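Local coordinates for uncharacterized protein C4B3.07 (Schizosaccharomyces pombe, PDB 3QTM) that is required for correct translation termination and directly inhibits Ofd1, probably thereby stabilising the N-terminal transcription factor domain of Sre1 for hypoxic gene expression, at residues 134-139 / 153-158; 290-295 / 323-328. All coordinates share one frame; numbering follows the deposited sequence.

Contact 1. Residues 134-139 / 153-158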
ATOM      1  N   ARG A 134      10.506   0.719  -6.962  1.00 23.15           N
ATOM      2  CA  ARG A 134      11.312   0.145  -5.896  1.00 22.05           C
ATOM      3  C   ARG A 134      12.618  -0.445  -6.422  1.00 22.64           C
ATOM      4  O   ARG A 134      13.690  -0.227  -5.848  1.00 23.86           O
ATOM      5  CB  ARG A 134      10.529  -0.910  -5.118  1.00 20.40           C
ATOM      6  CG  ARG A 134      11.349  -1.580  -4.016  1.00 24.48           C
ATOM      7  CD  ARG A 134      10.552  -2.672  -3.322  1.00 26.04           C
ATOM      8  NE  ARG A 134      10.128  -3.689  -4.275  1.00 30.39           N
ATOM      9  CZ  ARG A 134      10.912  -4.662  -4.731  1.00 32.87           C
ATOM     10  NH1 ARG A 134      12.169  -4.758  -4.316  1.00 30.76           N
ATOM     11  NH2 ARG A 134      10.440  -5.545  -5.601  1.00 30.82           N
ATOM     12  N   VAL A 135      12.541  -1.194  -7.512  1.00 20.68           N
ATOM     13  CA  VAL A 135      13.757  -1.791  -8.058  1.00 20.31           C
ATOM     14  C   VAL A 135      14.705  -0.715  -8.634  1.00 23.41           C
ATOM     15  O   VAL A 135      15.933  -0.821  -8.501  1.00 19.42           O
ATOM     16  CB  VAL A 135      13.450  -2.904  -9.087  1.00 21.70           C
ATOM     17  CG1 VAL A 135      14.691  -3.243  -9.873  1.00 22.75           C
ATOM     18  CG2 VAL A 135      12.914  -4.156  -8.372  1.00 23.32           C
ATOM     19  N   LEU A 136      14.140   0.326  -9.252  1.00 20.51           N
ATOM     20  CA  LEU A 136      14.961   1.418  -9.784  1.00 21.18           C
ATOM     21  C   LEU A 136      15.733   2.137  -8.665  1.00 21.28           C
ATOM     22  O   LEU A 136      16.893   2.464  -8.835  1.00 20.38           O
ATOM     23  CB  LEU A 136      14.126   2.411 -10.619  1.00 18.47           C
ATOM     24  CG  LEU A 136      13.760   1.953 -12.047  1.00 22.92           C
ATOM     25  CD1 LEU A 136      12.787   2.925 -12.749  1.00 19.64           C
ATOM     26  CD2 LEU A 136      15.001   1.738 -12.905  1.00 22.67           C
ATOM     27  N   VAL A 137      15.082   2.357  -7.525  1.00 23.93           N
ATOM     28  CA  VAL A 137      15.742   2.951  -6.365  1.00 22.43           C
ATOM     29  C   VAL A 137      16.920   2.086  -5.917  1.00 26.74           C
ATOM     30  O   VAL A 137      18.013   2.600  -5.661  1.00 24.62           O
ATOM     31  CB  VAL A 137      14.777   3.169  -5.192  1.00 25.93           C
ATOM     32  CG1 VAL A 137      15.522   3.727  -3.983  1.00 27.36           C
ATOM     33  CG2 VAL A 137      13.644   4.116  -5.593  1.00 23.68           C
ATOM     34  N   TRP A 138      16.704   0.775  -5.843  1.00 23.78           N
ATOM     35  CA  TRP A 138      17.793  -0.152  -5.546  1.00 22.62           C
ATOM     36  C   TRP A 138      18.904  -0.041  -6.593  1.00 24.48           C
ATOM     37  O   TRP A 138      20.084  -0.046  -6.250  1.00 24.07           O
ATOM     38  CB  TRP A 138      17.302  -1.611  -5.479  1.00 22.67           C
ATOM     39  CG  TRP A 138      18.388  -2.564  -5.002  1.00 26.11           C
ATOM     40  CD1 TRP A 138      18.651  -2.925  -3.702  1.00 26.27           C
ATOM     41  CD2 TRP A 138      19.370  -3.242  -5.807  1.00 23.69           C
ATOM     42  NE1 TRP A 138      19.722  -3.791  -3.656  1.00 30.24           N
ATOM     43  CE2 TRP A 138      20.184  -3.998  -4.930  1.00 28.63           C
ATOM     44  CE3 TRP A 138      19.632  -3.295  -7.180  1.00 26.59           C
ATOM     45  CZ2 TRP A 138      21.243  -4.785  -5.385  1.00 29.43           C
ATOM     46  CZ3 TRP A 138      20.689  -4.076  -7.629  1.00 29.85           C
ATOM     47  CH2 TRP A 138      21.477  -4.815  -6.735  1.00 30.62           C
ATOM     48  N   ARG A 139      18.540   0.038  -7.871  1.00 20.03           N
ATOM     49  CA  ARG A 139      19.557   0.095  -8.914  1.00 22.86           C
ATOM     50  C   ARG A 139      20.383   1.393  -8.807  1.00 24.67           C
ATOM     51  O   ARG A 139      21.612   1.386  -8.948  1.00 21.97           O
ATOM     52  CB  ARG A 139      18.940  -0.092 -10.306  1.00 21.30           C
ATOM     53  CG  ARG A 139      18.393  -1.510 -10.556  1.00 23.90           C
ATOM     54  CD  ARG A 139      17.743  -1.668 -11.943  1.00 21.13           C
ATOM     55  NE  ARG A 139      18.620  -1.197 -13.007  1.00 22.62           N
ATOM     56  CZ  ARG A 139      18.218  -0.837 -14.221  1.00 23.41           C
ATOM     57  NH1 ARG A 139      16.934  -0.888 -14.560  1.00 20.85           N
ATOM     58  NH2 ARG A 139      19.109  -0.422 -15.100  1.00 24.38           N
ATOM     59  N   GLN A 153      14.528  11.818 -11.180  1.00 25.56           N
ATOM     60  CA  GLN A 153      14.554  11.780 -12.629  1.00 27.20           C
ATOM     61  C   GLN A 153      14.243  10.347 -13.080  1.00 24.36           C
ATOM     62  O   GLN A 153      13.428  10.121 -13.980  1.00 26.20           O
ATOM     63  CB  GLN A 153      15.938  12.222 -13.131  1.00 25.50           C
ATOM     64  CG  GLN A 153      16.081  12.245 -14.631  1.00 28.80           C
ATOM     65  CD  GLN A 153      15.207  13.312 -15.285  1.00 32.39           C
ATOM     66  OE1 GLN A 153      14.787  14.270 -14.637  1.00 37.72           O
ATOM     67  NE2 GLN A 153      14.943  13.150 -16.579  1.00 29.85           N
ATOM     68  N   LEU A 154      14.896   9.384 -12.433  1.00 25.25           N
ATOM     69  CA  LEU A 154      14.766   7.963 -12.758  1.00 23.87           C
ATOM     70  C   LEU A 154      13.354   7.422 -12.614  1.00 22.43           C
ATOM     71  O   LEU A 154      12.866   6.721 -13.493  1.00 24.00           O
ATOM     72  CB  LEU A 154      15.658   7.144 -11.828  1.00 28.14           C
ATOM     73  CG  LEU A 154      16.955   6.540 -12.328  1.00 32.59           C
ATOM     74  CD1 LEU A 154      17.451   5.534 -11.297  1.00 32.02           C
ATOM     75  CD2 LEU A 154      16.743   5.876 -13.671  1.00 29.76           C
ATOM     76  N   VAL A 155      12.702   7.739 -11.494  1.00 23.65           N
ATOM     77  CA  VAL A 155      11.437   7.082 -11.131  1.00 25.00           C
ATOM     78  C   VAL A 155      10.141   7.894 -11.350  1.00 25.05           C
ATOM     79  O   VAL A 155       9.056   7.319 -11.397  1.00 23.10           O
ATOM     80  CB  VAL A 155      11.479   6.535  -9.676  1.00 23.73           C
ATOM     81  CG1 VAL A 155      12.738   5.671  -9.462  1.00 22.13           C
ATOM     82  CG2 VAL A 155      11.443   7.662  -8.670  1.00 24.51           C
ATOM     83  N   ASN A 156      10.243   9.211 -11.498  1.00 26.02           N
ATOM     84  CA  ASN A 156       9.046  10.037 -11.671  1.00 24.99           C
ATOM     85  C   ASN A 156       8.081   9.551 -12.757  1.00 25.68           C
ATOM     86  O   ASN A 156       6.867   9.594 -12.553  1.00 27.30           O
ATOM     87  CB  ASN A 156       9.407  11.503 -11.913  1.00 27.63           C
ATOM     88  CG  ASN A 156       9.663  12.268 -10.616  1.00 34.19           C
ATOM     89  OD1 ASN A 156      10.274  13.338 -10.626  1.00 36.40           O
ATOM     90  ND2 ASN A 156       9.205  11.716  -9.494  1.00 32.20           N
ATOM     91  N   PRO A 157       8.611   9.107 -13.919  1.00 24.26           N
ATOM     92  CA  PRO A 157       7.729   8.598 -14.978  1.00 28.02           C
ATOM     93  C   PRO A 157       6.899   7.397 -14.534  1.00 25.90           C
ATOM     94  O   PRO A 157       5.737   7.301 -14.942  1.00 22.91           O
ATOM     95  CB  PRO A 157       8.709   8.190 -16.082  1.00 25.40           C
ATOM     96  CG  PRO A 157       9.896   9.084 -15.853  1.00 25.66           C
ATOM     97  CD  PRO A 157      10.013   9.172 -14.372  1.00 26.40           C
ATOM     98  N   TYR A 158       7.479   6.500 -13.737  1.00 24.06           N
ATOM     99  CA  TYR A 158       6.728   5.351 -13.210  1.00 23.17           C
ATOM    100  C   TYR A 158       5.768   5.738 -12.092  1.00 24.11           C
ATOM    101  O   TYR A 158       4.639   5.235 -12.014  1.00 24.08           O
ATOM    102  CB  TYR A 158       7.679   4.245 -12.756  1.00 24.87           C
ATOM    103  CG  TYR A 158       8.414   3.648 -13.930  1.00 22.55           C
ATOM    104  CD1 TYR A 158       7.845   2.627 -14.678  1.00 24.53           C
ATOM    105  CD2 TYR A 158       9.659   4.137 -14.318  1.00 25.07           C
ATOM    106  CE1 TYR A 158       8.509   2.081 -15.782  1.00 26.21           C
ATOM    107  CE2 TYR A 158      10.332   3.608 -15.419  1.00 27.46           C
ATOM    108  CZ  TYR A 158       9.746   2.580 -16.147  1.00 29.71           C
ATOM    109  OH  TYR A 158      10.397   2.042 -17.237  1.00 39.77           O
TER
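Leu136 enters the space between Val155 and Tyr158 and meets each with a different part of its side chain. Its CB lies 3.7 Å from CG1 of Val155, close to where the two backbones come nearest, the CA atoms of Leu136 and Val155 being 6.8 Å apart. Farther out, CD1 meets the Tyr158 ring obliquely, 3.7 Å from CE2, and the leucine and tyrosine side chains cross at about a right angle. With CG of Leu136 set anti to the carbonyl carbon (chi1 -77°), the branch reaches along the partner helix to the tyrosine, while the same CD1 also passes 3.9 Å from the backbone O of Leu154. No hydrogen bond joins the two segments, and apolar packing carries the tight part.

Around this centre the packing is looser, and Val137 and Leu154 are partly open to solvent. Val137 brings its CG2 to 4.3 Å from CG1 of Val155, and Leu154 its CD1 to 4.0 Å from the backbone O of Leu136. On the face of helix 119-142 turned from 153-158, Arg134 forms salt bridges with Glu97 of helix 97-110 and with Glu131 of its own helix. Tyr194 of helix 188-197 packs on Val155, whereas Tyr158 also rests on Val133 and Tyr129, one and two turns before Leu136.

The axes of the two short segments approach to 9.6 Å at 174°, almost exactly antiparallel. Helices 119-142 and 151-170, consecutive and joined by a short connection, thus form a helical hairpin, the kind of unit from which tetratricopeptide-repeat-like folds are built.

Contact 2. Residues 290-295 / 323-328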
ATOM      1  N   GLU A 290      -1.072  -2.302  24.594  1.00 29.75           N
ATOM      2  CA  GLU A 290       0.133  -1.647  24.094  1.00 34.59           C
ATOM      3  C   GLU A 290      -0.197  -0.570  23.046  1.00 31.64           C
ATOM      4  O   GLU A 290       0.594   0.342  22.808  1.00 28.95           O
ATOM      5  CB  GLU A 290       1.149  -2.666  23.558  1.00 33.84           C
ATOM      6  CG  GLU A 290       0.915  -3.116  22.117  1.00 35.49           C
ATOM      7  CD  GLU A 290      -0.268  -4.070  21.964  1.00 40.01           C
ATOM      8  OE1 GLU A 290      -0.791  -4.567  22.990  1.00 37.54           O
ATOM      9  OE2 GLU A 290      -0.674  -4.335  20.807  1.00 44.15           O
ATOM     10  N   ARG A 291      -1.373  -0.673  22.440  1.00 30.06           N
ATOM     11  CA  ARG A 291      -1.805   0.333  21.478  1.00 31.87           C
ATOM     12  C   ARG A 291      -1.940   1.716  22.123  1.00 31.82           C
ATOM     13  O   ARG A 291      -1.755   2.740  21.462  1.00 29.22           O
ATOM     14  CB  ARG A 291      -3.117  -0.089  20.818  1.00 29.92           C
ATOM     15  CG  ARG A 291      -2.968  -1.313  19.900  1.00 31.48           C
ATOM     16  CD  ARG A 291      -4.199  -1.490  19.017  1.00 33.74           C
ATOM     17  NE  ARG A 291      -4.106  -2.687  18.191  1.00 37.23           N
ATOM     18  CZ  ARG A 291      -3.343  -2.795  17.103  1.00 41.12           C
ATOM     19  NH1 ARG A 291      -2.586  -1.772  16.703  1.00 33.89           N
ATOM     20  NH2 ARG A 291      -3.335  -3.933  16.419  1.00 41.08           N
ATOM     21  N   LEU A 292      -2.241   1.741  23.420  1.00 32.15           N
ATOM     22  CA  LEU A 292      -2.424   3.012  24.129  1.00 30.11           C
ATOM     23  C   LEU A 292      -1.188   3.910  24.027  1.00 29.68           C
ATOM     24  O   LEU A 292      -1.306   5.132  24.034  1.00 31.01           O
ATOM     25  CB  LEU A 292      -2.839   2.770  25.584  1.00 31.83           C
ATOM     26  CG  LEU A 292      -4.249   2.181  25.735  1.00 34.44           C
ATOM     27  CD1 LEU A 292      -4.416   1.448  27.050  1.00 36.88           C
ATOM     28  CD2 LEU A 292      -5.320   3.260  25.563  1.00 33.39           C
ATOM     29  N   LEU A 293      -0.007   3.310  23.894  1.00 29.70           N
ATOM     30  CA  LEU A 293       1.208   4.106  23.710  1.00 29.75           C
ATOM     31  C   LEU A 293       1.207   4.876  22.385  1.00 30.59           C
ATOM     32  O   LEU A 293       1.732   5.975  22.316  1.00 31.48           O
ATOM     33  CB  LEU A 293       2.459   3.236  23.806  1.00 31.09           C
ATOM     34  CG  LEU A 293       2.612   2.458  25.115  1.00 34.41           C
ATOM     35  CD1 LEU A 293       3.917   1.646  25.096  1.00 34.06           C
ATOM     36  CD2 LEU A 293       2.551   3.410  26.321  1.00 34.58           C
ATOM     37  N   LYS A 294       0.627   4.293  21.338  1.00 28.15           N
ATOM     38  CA  LYS A 294       0.480   4.992  20.062  1.00 29.15           C
ATOM     39  C   LYS A 294      -0.453   6.198  20.197  1.00 28.39           C
ATOM     40  O   LYS A 294      -0.197   7.267  19.636  1.00 27.29           O
ATOM     41  CB  LYS A 294      -0.038   4.045  18.977  1.00 29.55           C
ATOM     42  CG  LYS A 294      -0.280   4.723  17.633  1.00 33.28           C
ATOM     43  CD  LYS A 294       0.946   5.518  17.202  1.00 36.64           C
ATOM     44  CE  LYS A 294       0.848   5.969  15.755  1.00 38.78           C
ATOM     45  NZ  LYS A 294       0.840   4.799  14.843  1.00 48.71           N
ATOM     46  N   LEU A 295      -1.534   6.022  20.947  1.00 29.42           N
ATOM     47  CA  LEU A 295      -2.432   7.136  21.250  1.00 29.07           C
ATOM     48  C   LEU A 295      -1.663   8.220  22.003  1.00 30.47           C
ATOM     49  O   LEU A 295      -1.732   9.402  21.665  1.00 28.38           O
ATOM     50  CB  LEU A 295      -3.633   6.653  22.076  1.00 27.06           C
ATOM     51  CG  LEU A 295      -4.520   7.745  22.691  1.00 33.96           C
ATOM     52  CD1 LEU A 295      -5.034   8.720  21.620  1.00 29.18           C
ATOM     53  CD2 LEU A 295      -5.680   7.144  23.481  1.00 29.73           C
ATOM     54  N   ILE A 323      -0.752   6.142  28.945  1.00 28.40           N
ATOM     55  CA  ILE A 323       0.475   5.500  29.399  1.00 30.92           C
ATOM     56  C   ILE A 323       0.288   4.751  30.724  1.00 32.75           C
ATOM     57  O   ILE A 323       0.703   3.600  30.861  1.00 32.08           O
ATOM     58  CB  ILE A 323       1.602   6.534  29.557  1.00 33.08           C
ATOM     59  CG1 ILE A 323       1.903   7.194  28.213  1.00 31.92           C
ATOM     60  CG2 ILE A 323       2.864   5.882  30.147  1.00 34.75           C
ATOM     61  CD1 ILE A 323       2.959   8.283  28.292  1.00 35.91           C
ATOM     62  N   LYS A 324      -0.347   5.401  31.694  1.00 33.57           N
ATOM     63  CA  LYS A 324      -0.624   4.761  32.979  1.00 33.97           C
ATOM     64  C   LYS A 324      -1.515   3.531  32.834  1.00 34.74           C
ATOM     65  O   LYS A 324      -1.295   2.510  33.495  1.00 31.30           O
ATOM     66  CB  LYS A 324      -1.266   5.744  33.966  1.00 38.59           C
ATOM     67  CG  LYS A 324      -0.358   6.179  35.117  1.00 48.55           C
ATOM     68  CD  LYS A 324      -1.160   6.733  36.312  1.00 56.80           C
ATOM     69  CE  LYS A 324      -1.266   8.270  36.311  1.00 61.61           C
ATOM     70  NZ  LYS A 324      -2.296   8.834  35.372  1.00 55.57           N
ATOM     71  N   GLU A 325      -2.534   3.631  31.986  1.00 30.79           N
ATOM     72  CA  GLU A 325      -3.413   2.491  31.755  1.00 33.14           C
ATOM     73  C   GLU A 325      -2.690   1.338  31.044  1.00 33.75           C
ATOM     74  O   GLU A 325      -2.939   0.168  31.326  1.00 32.15           O
ATOM     75  CB  GLU A 325      -4.633   2.913  30.948  1.00 37.70           C
ATOM     76  CG  GLU A 325      -5.581   1.764  30.681  1.00 40.20           C
ATOM     77  CD  GLU A 325      -6.663   2.115  29.673  1.00 46.91           C
ATOM     78  OE1 GLU A 325      -6.777   3.310  29.308  1.00 53.35           O
ATOM     79  OE2 GLU A 325      -7.396   1.195  29.243  1.00 45.55           O
ATOM     80  N   ALA A 326      -1.805   1.675  30.108  1.00 32.53           N
ATOM     81  CA  ALA A 326      -1.000   0.669  29.436  1.00 33.72           C
ATOM     82  C   ALA A 326      -0.167  -0.097  30.465  1.00 34.54           C
ATOM     83  O   ALA A 326      -0.200  -1.324  30.512  1.00 32.10           O
ATOM     84  CB  ALA A 326      -0.087   1.323  28.415  1.00 29.94           C
ATOM     85  N   GLN A 327       0.580   0.641  31.283  1.00 30.19           N
ATOM     86  CA  GLN A 327       1.441   0.040  32.305  1.00 37.67           C
ATOM     87  C   GLN A 327       0.635  -0.786  33.319  1.00 35.20           C
ATOM     88  O   GLN A 327       1.046  -1.889  33.702  1.00 33.35           O
ATOM     89  CB  GLN A 327       2.266   1.120  33.018  1.00 38.33           C
ATOM     90  CG  GLN A 327       3.255   0.595  34.054  1.00 38.95           C
ATOM     91  CD  GLN A 327       3.865   1.714  34.893  1.00 44.45           C
ATOM     92  OE1 GLN A 327       3.148   2.552  35.449  1.00 44.47           O
ATOM     93  NE2 GLN A 327       5.194   1.732  34.985  1.00 44.93           N
ATOM     94  N   GLY A 328      -0.521  -0.260  33.722  1.00 32.00           N
ATOM     95  CA  GLY A 328      -1.414  -0.956  34.634  1.00 34.09           C
ATOM     96  C   GLY A 328      -1.996  -2.216  34.017  1.00 35.36           C
ATOM     97  O   GLY A 328      -2.591  -3.056  34.705  1.00 29.56           O
TER
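Leu292 and Glu325 make the closest approach, an apolar branch set against a carboxylate. CD1 of Leu292 comes to 3.5 Å from CD of Glu325 and lies 3.8 Å from its CG, so both the aliphatic stem and the acid group are touched. The glutamate reaches there because its CG is anti to the backbone N (chi1 -180°) and the chain stays extended beyond it; the two side chains cross at about a right angle. Next to this pair Ala326 fills the middle, with its CB 4.2 Å from CB of Leu292 and 4.0 Å from CD2 of Leu293. That same CD2 also meets CG1 of Ile323 more loosely, at 4.3 Å.

A second shell surrounds these residues. Tyr337 of helix 335-343 packs on both Leu293 and Ile323, and Leu333 covers the same two from the preceding loop, while Tyr283 of helix 262-285 lies against Leu292. Through salt bridges Arg291 ties the beginning of 290-295 to Asp286, just past helix 262-285, and to Glu237 of helix 229-254.

The start of helix 292-305 thereby packs on the final turns of helix 309-328, at the end remote from the connection of a helical hairpin in the tetratricopeptide-repeat-like C-terminal region.

Contacts 1 and 2 come in series along the chain: the hairpin of helices 119-142 and 151-170 is complete well before that of helices 292-305 and 309-328 begins. They share no helix, and their centres are 40 Å apart on opposite sides of the chain's centre, with nearest atoms about 22 Å apart. Contact 1 belongs to the N-terminal part of the protein and contact 2 to the C-terminal part, both related to tetratricopeptide repeats. Contact 1 lies toward the connected end of its hairpin, contact 2 at the end remote from the connection. A mainly helical protein without strands is thus assembled from local pairings, consistent with a repeat-like scaffold for binding partners such as Ofd1.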